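Local coordinates for protein filamentous hemagglutinin (Bordetella pertussis, PDB 1RWR) that mediates cell adhesion and is exported by two-partner secretion, its secretion domain probably being the part that directs passage through the outer membrane, at residues F48-T53 / P67-Q72; A78-T83 / I103-G108; V152-L157 / P180-A185. One frame throughout, in Å; residues are numbered along the deposited sequence.

The three contacts follow one another along the chain, each closing before the next opens, and sample different places on one elongated beta-helix. Contact 1 joins the end of strand 45-50 to the loop that leads into strand 75-80. Contact 2 pairs that same strand 75-80 with strand 99-104 in the long parallel sheet, and contact 3 lies where the chain approaches strands 159-164 and 183-188 of this sheet. The centres of contacts 1 and 2 are about 23 Å apart. Those of contacts 1 and 3 are about 26 Å apart. Contacts 2 and 3, with centres about 23 Å apart, lie on opposite sides of the chain's centre. The three together are consistent with a domain held by coil-to-coil packing.

Contact 1. Residues F48-T53 / P67-Q72; sequences FNNGLT and PNLTRQ
The backbones of 48-53 and 67-72 draw closest at Asn50 and Gln72, whose CA atoms are 5.8 Å apart, and stand farther off at Leu52 and Leu69, with no beta pairing between them. The one hydrogen bond between them comes from a side-chain amide. Gln72 NE2 donates to Asn50 O over 2.9 Å, lying in the plane of that carbonyl, although the N-H...O angle of 139° is bent and the acceptor is tilted from the glutamine's own amide plane. The bond can be made because the chain of Gln72 is extended beyond CG (chi2 171°), which carries the amide across to the end of the strand. Leu52 crosses the aliphatic part of this side chain at a slant, its CG 3.7 Å from Gln72 CG. Leu52 also sends CD2 to within 3.7 Å of Leu69 CB, the two leucine side chains meeting at about a right angle. Leu69 in turn points its CD1 at the main chain after the strand, 3.6 Å from Gly51 O. This main chain is itself shaped by an Asx turn, in which Asn49 OD1 accepts from Gly51 N at 3.0 Å. Both asparagine amides are held from outside, Asn50 by Ala73 N at OD1 and Lys97 O at ND2, Asn49 ND2 by Asn22 OD1 and Thr64 O. Farther along the loop, Arg71 NH1 forms a salt bridge with Asp25, which also bonds Thr70 OG1. Within the beta-helix of the secretion domain, about 24 Å from the centre of the chain, strand 45-50 is flanked by strands 20-22 and 91-96 in a mixed sheet, while 67-72 belongs to the loop connecting strand 61-63 to strand 75-80.

Contact 2. Residues A78-T83 / I103-G108; sequences AEVTDT and IANPNG
Ala78 and Glu79 pair with Ile103 and Ala104 as parallel strands, joined by two main-chain hydrogen bonds. Ala104 N donates to Ala78 O over 2.9 Å and Val80 N to Ala104 O over the same distance, both nearly straight (172° and 168°). CA-H...O contacts from Ile103 to Ala78 O and from Glu79 to Ala104 O run beside them.

Van der Waals packing adds to these bonds. On one face of the sheet Ala78 CB meets Ile103 CD1 at 3.8 Å, with Phe39 packed against both. One step on, Val80 CB sits over the face of the Asn105 amide, 3.6 Å from Asn105 CG, and Val80 CG2 comes within 3.5 Å of Asn105 ND2. That amide nitrogen is in turn held by Ser86 OG and Ser84 O.

Parallel pairing of strands that follow one another by one turn of the chain, here 25 residues on, is that of successive coils of a right-handed parallel beta-helix, the fold of this secretion domain: strands 75-80 and 99-104 are neighbours in its long sheet, and the end-to-end directions of 78-83 and 103-107 differ by only 7°.

The side-chain polar bonds gather just past the strand ends. With CG anti to the carbonyl carbon, the Asn107 amide is carried to the 82-83 main chain. Asn107 ND2 reaches Asp82 O at 2.9 Å, the acceptor lying in the plane of the amide, and it also bonds Ser84 O. Within the type I turn from Asn105 to Gly108, Asn105 OD1 accepts from Asn107 N at 2.9 Å, an Asx turn, with the donor above the carbonyl plane.

On the other face, the carboxylate of Glu79 accepts a hydrogen bond from His33 and forms salt bridges with Lys35 and Arg128, while Ala104 packs on Pro129.

Contact 3. Residues V152-L157 / P180-A185; sequences VNATGL and PLADIA
Pro180 begins the contact by setting its ring beside Thr155, with Pro180 CD 4.3 Å from Thr155 CG2. Its carbonyl O stands over the turn, 3.7 Å from Gly156 N. A water gives this oxygen a weak bond; the water's approach to Leu157 O is too short to be trusted. Leu181 turns away from the other segment and packs on Tyr226 and Ser175 instead.

Ala182 carries most of the contact. Its methyl sits against the two ends of the type II turn from Ala154 to Leu157, with Ala182 CB 3.7 Å from Ala154 CB. The same Ala182 CB lies close to both carbonyl oxygens there, 3.5 Å from Ala154 O and 3.3 Å from Leu157 O. Ala182 CA also makes a CH...O contact with Leu157 O at 3.4 Å, while its backbone N is taken by Ser175 OG. The turn is closed by the bond from Leu157 N to Ala154 O, and Gly156 provides the positive phi (96°) at its third position. Beside it, Asn153 ND2 donates to Thr155 OG1, which also takes the N-H of Lys176.

From Asp183 the segment continues as strand 183-188. A turn of one coil receiving the Ala182 methyl of the next, as both lead into neighbouring strands 159-164 and 183-188, is consistent with the stacked turns of a parallel beta-helix.

Contact 1. Residues F48-T53 / P67-Q72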
# COMPACT_ATOMS: atom_id res chain seq x y z
N PHE A 48 -13.86 2.59 8.91
CA PHE A 48 -14.65 2.55 7.70
C PHE A 48 -15.92 1.77 7.99
O PHE A 48 -15.87 0.62 8.40
CB PHE A 48 -13.90 1.86 6.56
CG PHE A 48 -12.74 2.64 6.06
CD1 PHE A 48 -12.90 3.63 5.13
CD2 PHE A 48 -11.47 2.38 6.58
CE1 PHE A 48 -11.78 4.36 4.67
CE2 PHE A 48 -10.39 3.09 6.15
CZ PHE A 48 -10.54 4.08 5.20
N ASN A 49 -17.07 2.39 7.77
CA ASN A 49 -18.34 1.77 8.18
C ASN A 49 -18.91 0.92 7.07
O ASN A 49 -19.59 1.41 6.20
CB ASN A 49 -19.36 2.82 8.67
CG ASN A 49 -20.59 2.19 9.32
OD1 ASN A 49 -20.80 0.97 9.27
ND2 ASN A 49 -21.43 3.04 9.92
N ASN A 50 -18.62 -0.38 7.12
CA ASN A 50 -19.18 -1.34 6.16
C ASN A 50 -20.25 -2.21 6.83
O ASN A 50 -20.36 -3.43 6.54
CB ASN A 50 -18.05 -2.21 5.62
CG ASN A 50 -18.34 -2.82 4.25
OD1 ASN A 50 -19.15 -2.33 3.46
ND2 ASN A 50 -17.58 -3.88 3.94
N GLY A 51 -21.01 -1.58 7.72
CA GLY A 51 -21.97 -2.26 8.56
C GLY A 51 -23.41 -2.03 8.12
O GLY A 51 -23.78 -0.93 7.80
N LEU A 52 -24.18 -3.11 8.04
CA LEU A 52 -25.63 -3.03 7.85
C LEU A 52 -26.41 -3.03 9.15
O LEU A 52 -27.63 -2.79 9.14
CB LEU A 52 -26.09 -4.21 6.97
CG LEU A 52 -25.52 -4.28 5.56
CD1 LEU A 52 -26.06 -5.51 4.84
CD2 LEU A 52 -25.79 -3.05 4.73
N THR A 53 -25.72 -3.28 10.25
CA THR A 53 -26.31 -3.27 11.58
C THR A 53 -25.49 -2.42 12.52
O THR A 53 -24.29 -2.21 12.32
CB THR A 53 -26.38 -4.69 12.14
OG1 THR A 53 -25.07 -5.25 12.25
CG2 THR A 53 -27.12 -5.61 11.15
N PRO A 67 -25.90 4.45 6.74
CA PRO A 67 -27.17 4.70 6.05
C PRO A 67 -27.08 4.70 4.53
O PRO A 67 -28.13 4.58 3.89
CB PRO A 67 -27.58 6.07 6.58
CG PRO A 67 -26.31 6.68 6.89
CD PRO A 67 -25.46 5.64 7.50
N ASN A 68 -25.87 4.81 3.97
CA ASN A 68 -25.68 4.78 2.54
C ASN A 68 -25.82 3.39 1.93
O ASN A 68 -26.09 3.28 0.74
CB ASN A 68 -24.28 5.30 2.16
CG ASN A 68 -24.08 6.79 2.46
OD1 ASN A 68 -25.04 7.59 2.48
ND2 ASN A 68 -22.83 7.18 2.64
N LEU A 69 -25.58 2.34 2.73
CA LEU A 69 -25.44 1.00 2.20
C LEU A 69 -26.77 0.29 1.91
O LEU A 69 -27.65 0.27 2.77
CB LEU A 69 -24.64 0.10 3.14
CG LEU A 69 -23.20 0.53 3.44
CD1 LEU A 69 -22.52 -0.44 4.41
CD2 LEU A 69 -22.39 0.78 2.12
N THR A 70 -26.89 -0.23 0.70
CA THR A 70 -27.88 -1.25 0.36
C THR A 70 -27.23 -2.65 0.30
O THR A 70 -27.94 -3.67 0.27
CB THR A 70 -28.56 -0.96 -0.98
OG1 THR A 70 -27.62 -1.01 -2.06
CG2 THR A 70 -29.15 0.41 -1.02
N ARG A 71 -25.90 -2.68 0.26
CA ARG A 71 -25.11 -3.89 0.37
C ARG A 71 -23.72 -3.48 0.89
O ARG A 71 -23.34 -2.33 0.83
CB ARG A 71 -24.94 -4.63 -0.96
CG ARG A 71 -24.29 -3.81 -2.06
CD ARG A 71 -24.64 -4.39 -3.50
NE ARG A 71 -24.72 -3.50 -4.67
CZ ARG A 71 -24.95 -2.17 -4.70
NH1 ARG A 71 -25.11 -1.43 -3.60
NH2 ARG A 71 -25.02 -1.57 -5.89
N GLN A 72 -22.98 -4.47 1.35
CA GLN A 72 -21.64 -4.25 1.85
C GLN A 72 -20.63 -4.28 0.72
O GLN A 72 -20.77 -5.02 -0.24
CB GLN A 72 -21.32 -5.27 2.94
CG GLN A 72 -22.22 -5.14 4.15
CD GLN A 72 -22.06 -6.26 5.13
OE1 GLN A 72 -22.17 -7.43 4.74
NE2 GLN A 72 -21.79 -5.92 6.42

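Contact 2. Residues A78-T83 / I103-G108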
# COMPACT_ATOMS: atom_id res chain seq x y z
N ALA A 78 -10.63 5.00 -1.20
CA ALA A 78 -10.62 6.38 -0.79
C ALA A 78 -9.66 7.08 -1.73
O ALA A 78 -8.47 6.77 -1.71
CB ALA A 78 -10.11 6.51 0.68
N GLU A 79 -10.17 7.98 -2.55
CA GLU A 79 -9.39 8.71 -3.55
C GLU A 79 -9.41 10.19 -3.24
O GLU A 79 -10.48 10.76 -3.09
CB GLU A 79 -10.03 8.55 -4.94
CG GLU A 79 -9.28 9.27 -6.03
CD GLU A 79 -10.03 9.37 -7.36
OE1 GLU A 79 -11.11 8.79 -7.48
OE2 GLU A 79 -9.48 9.97 -8.32
N VAL A 80 -8.25 10.81 -3.12
CA VAL A 80 -8.16 12.24 -2.91
C VAL A 80 -8.19 12.95 -4.27
O VAL A 80 -7.38 12.65 -5.15
CB VAL A 80 -6.90 12.64 -2.14
CG1 VAL A 80 -6.72 14.18 -2.12
CG2 VAL A 80 -6.95 12.12 -0.74
N THR A 81 -9.10 13.92 -4.40
CA THR A 81 -9.30 14.64 -5.66
C THR A 81 -8.65 16.03 -5.73
O THR A 81 -8.58 16.58 -6.83
CB THR A 81 -10.77 14.83 -5.91
OG1 THR A 81 -11.27 15.73 -4.91
CG2 THR A 81 -11.51 13.60 -5.73
N ASP A 82 -8.20 16.58 -4.62
CA ASP A 82 -7.62 17.94 -4.63
C ASP A 82 -6.10 17.87 -4.64
O ASP A 82 -5.59 16.92 -5.18
CB ASP A 82 -8.16 18.80 -3.52
CG ASP A 82 -8.38 20.24 -3.96
OD1 ASP A 82 -7.80 20.63 -5.03
OD2 ASP A 82 -9.10 21.05 -3.32
N THR A 83 -5.37 18.85 -4.04
CA THR A 83 -3.93 18.97 -4.29
C THR A 83 -3.02 18.56 -3.15
O THR A 83 -1.80 18.55 -3.33
CB THR A 83 -3.54 20.43 -4.71
OG1 THR A 83 -3.79 21.33 -3.62
CG2 THR A 83 -4.38 20.91 -5.88
N ILE A 103 -6.12 3.23 -0.72
CA ILE A 103 -5.98 4.66 -0.46
C ILE A 103 -5.14 5.25 -1.60
O ILE A 103 -4.00 4.90 -1.79
CB ILE A 103 -5.32 4.95 0.91
CG1 ILE A 103 -5.96 4.18 2.08
CG2 ILE A 103 -5.33 6.49 1.17
CD1 ILE A 103 -7.34 4.44 2.27
N ALA A 104 -5.73 6.14 -2.38
CA ALA A 104 -5.11 6.71 -3.58
C ALA A 104 -5.01 8.22 -3.48
O ALA A 104 -6.03 8.92 -3.38
CB ALA A 104 -5.90 6.31 -4.82
N ASN A 105 -3.79 8.74 -3.56
CA ASN A 105 -3.59 10.17 -3.56
C ASN A 105 -2.37 10.49 -4.45
O ASN A 105 -1.23 10.30 -4.04
CB ASN A 105 -3.42 10.69 -2.13
CG ASN A 105 -3.35 12.22 -2.08
OD1 ASN A 105 -3.12 12.87 -3.13
ND2 ASN A 105 -3.53 12.80 -0.91
N PRO A 106 -2.59 10.95 -5.68
CA PRO A 106 -1.48 11.28 -6.57
C PRO A 106 -0.51 12.33 -6.04
O PRO A 106 0.61 12.38 -6.51
CB PRO A 106 -2.18 11.75 -7.85
CG PRO A 106 -3.44 10.96 -7.84
CD PRO A 106 -3.89 10.99 -6.39
N ASN A 107 -0.92 13.11 -5.06
CA ASN A 107 -0.05 14.12 -4.47
C ASN A 107 0.99 13.58 -3.53
O ASN A 107 1.96 14.26 -3.19
CB ASN A 107 -0.90 15.15 -3.76
CG ASN A 107 -1.93 15.76 -4.69
OD1 ASN A 107 -1.57 16.34 -5.75
ND2 ASN A 107 -3.19 15.58 -4.36
N GLY A 108 0.79 12.34 -3.07
CA GLY A 108 1.70 11.70 -2.15
C GLY A 108 1.02 11.15 -0.91
O GLY A 108 -0.06 11.60 -0.52

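Contact 3. Residues V152-L157 / P180-A185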
# COMPACT_ATOMS: atom_id res chain seq x y z
N VAL A 152 4.97 0.08 9.18
CA VAL A 152 3.69 -0.54 8.88
C VAL A 152 3.64 -1.91 9.51
O VAL A 152 4.54 -2.77 9.30
CB VAL A 152 3.42 -0.65 7.36
CG1 VAL A 152 2.11 -1.43 7.11
CG2 VAL A 152 3.40 0.71 6.71
N ASN A 153 2.58 -2.14 10.25
CA ASN A 153 2.20 -3.47 10.74
C ASN A 153 1.14 -4.05 9.80
O ASN A 153 -0.01 -3.66 9.86
CB ASN A 153 1.61 -3.35 12.14
CG ASN A 153 1.15 -4.69 12.73
OD1 ASN A 153 0.42 -4.71 13.77
ND2 ASN A 153 1.54 -5.76 12.14
N ALA A 154 1.53 -5.02 9.00
CA ALA A 154 0.67 -5.64 7.99
C ALA A 154 -0.08 -6.91 8.46
O ALA A 154 -0.73 -7.59 7.66
CB ALA A 154 1.51 -5.95 6.78
N THR A 155 0.03 -7.21 9.75
CA THR A 155 -0.54 -8.41 10.33
C THR A 155 -2.01 -8.48 9.96
O THR A 155 -2.75 -7.51 10.16
CB THR A 155 -0.39 -8.38 11.81
OG1 THR A 155 1.02 -8.29 12.14
CG2 THR A 155 -0.85 -9.74 12.42
N GLY A 156 -2.44 -9.63 9.45
CA GLY A 156 -3.86 -9.83 9.15
C GLY A 156 -4.28 -9.56 7.72
O GLY A 156 -5.41 -9.84 7.33
N LEU A 157 -3.37 -8.97 6.94
CA LEU A 157 -3.60 -8.71 5.51
C LEU A 157 -3.10 -9.86 4.67
O LEU A 157 -2.08 -10.51 4.98
CB LEU A 157 -2.83 -7.46 5.08
CG LEU A 157 -3.13 -6.16 5.80
CD1 LEU A 157 -2.13 -5.07 5.40
CD2 LEU A 157 -4.56 -5.70 5.52
N PRO A 180 -0.21 -14.24 11.17
CA PRO A 180 -0.42 -14.42 9.72
C PRO A 180 0.39 -13.42 8.97
O PRO A 180 0.23 -12.21 9.22
CB PRO A 180 -1.93 -14.20 9.55
CG PRO A 180 -2.50 -14.47 10.92
CD PRO A 180 -1.47 -13.91 11.86
N LEU A 181 1.27 -13.89 8.09
CA LEU A 181 2.20 -12.98 7.43
C LEU A 181 1.67 -12.48 6.10
O LEU A 181 1.31 -13.26 5.23
CB LEU A 181 3.50 -13.67 7.20
CG LEU A 181 4.80 -13.03 6.83
CD1 LEU A 181 5.19 -11.79 7.59
CD2 LEU A 181 5.87 -14.12 7.07
N ALA A 182 1.65 -11.17 5.95
CA ALA A 182 1.26 -10.54 4.69
C ALA A 182 2.35 -10.65 3.63
O ALA A 182 3.53 -10.58 3.94
CB ALA A 182 0.94 -9.09 4.91
N ASP A 183 1.96 -10.79 2.39
CA ASP A 183 2.86 -10.47 1.28
C ASP A 183 3.08 -8.96 1.22
O ASP A 183 2.26 -8.17 1.70
CB ASP A 183 2.24 -10.85 -0.06
CG ASP A 183 2.18 -12.30 -0.31
OD1 ASP A 183 2.85 -13.12 0.32
OD2 ASP A 183 1.41 -12.72 -1.21
N ILE A 184 4.22 -8.58 0.67
CA ILE A 184 4.57 -7.17 0.49
C ILE A 184 4.95 -6.98 -0.97
O ILE A 184 5.78 -7.76 -1.54
CB ILE A 184 5.75 -6.78 1.36
CG1 ILE A 184 5.44 -6.97 2.85
CG2 ILE A 184 6.18 -5.34 1.04
CD1 ILE A 184 6.67 -6.89 3.76
N ALA A 185 4.35 -5.99 -1.62
CA ALA A 185 4.80 -5.58 -2.95
C ALA A 185 4.97 -4.09 -2.96
O ALA A 185 4.11 -3.36 -2.47
CB ALA A 185 3.81 -6.00 -4.01
O HOH W 1 -1.96 -11.88 6.99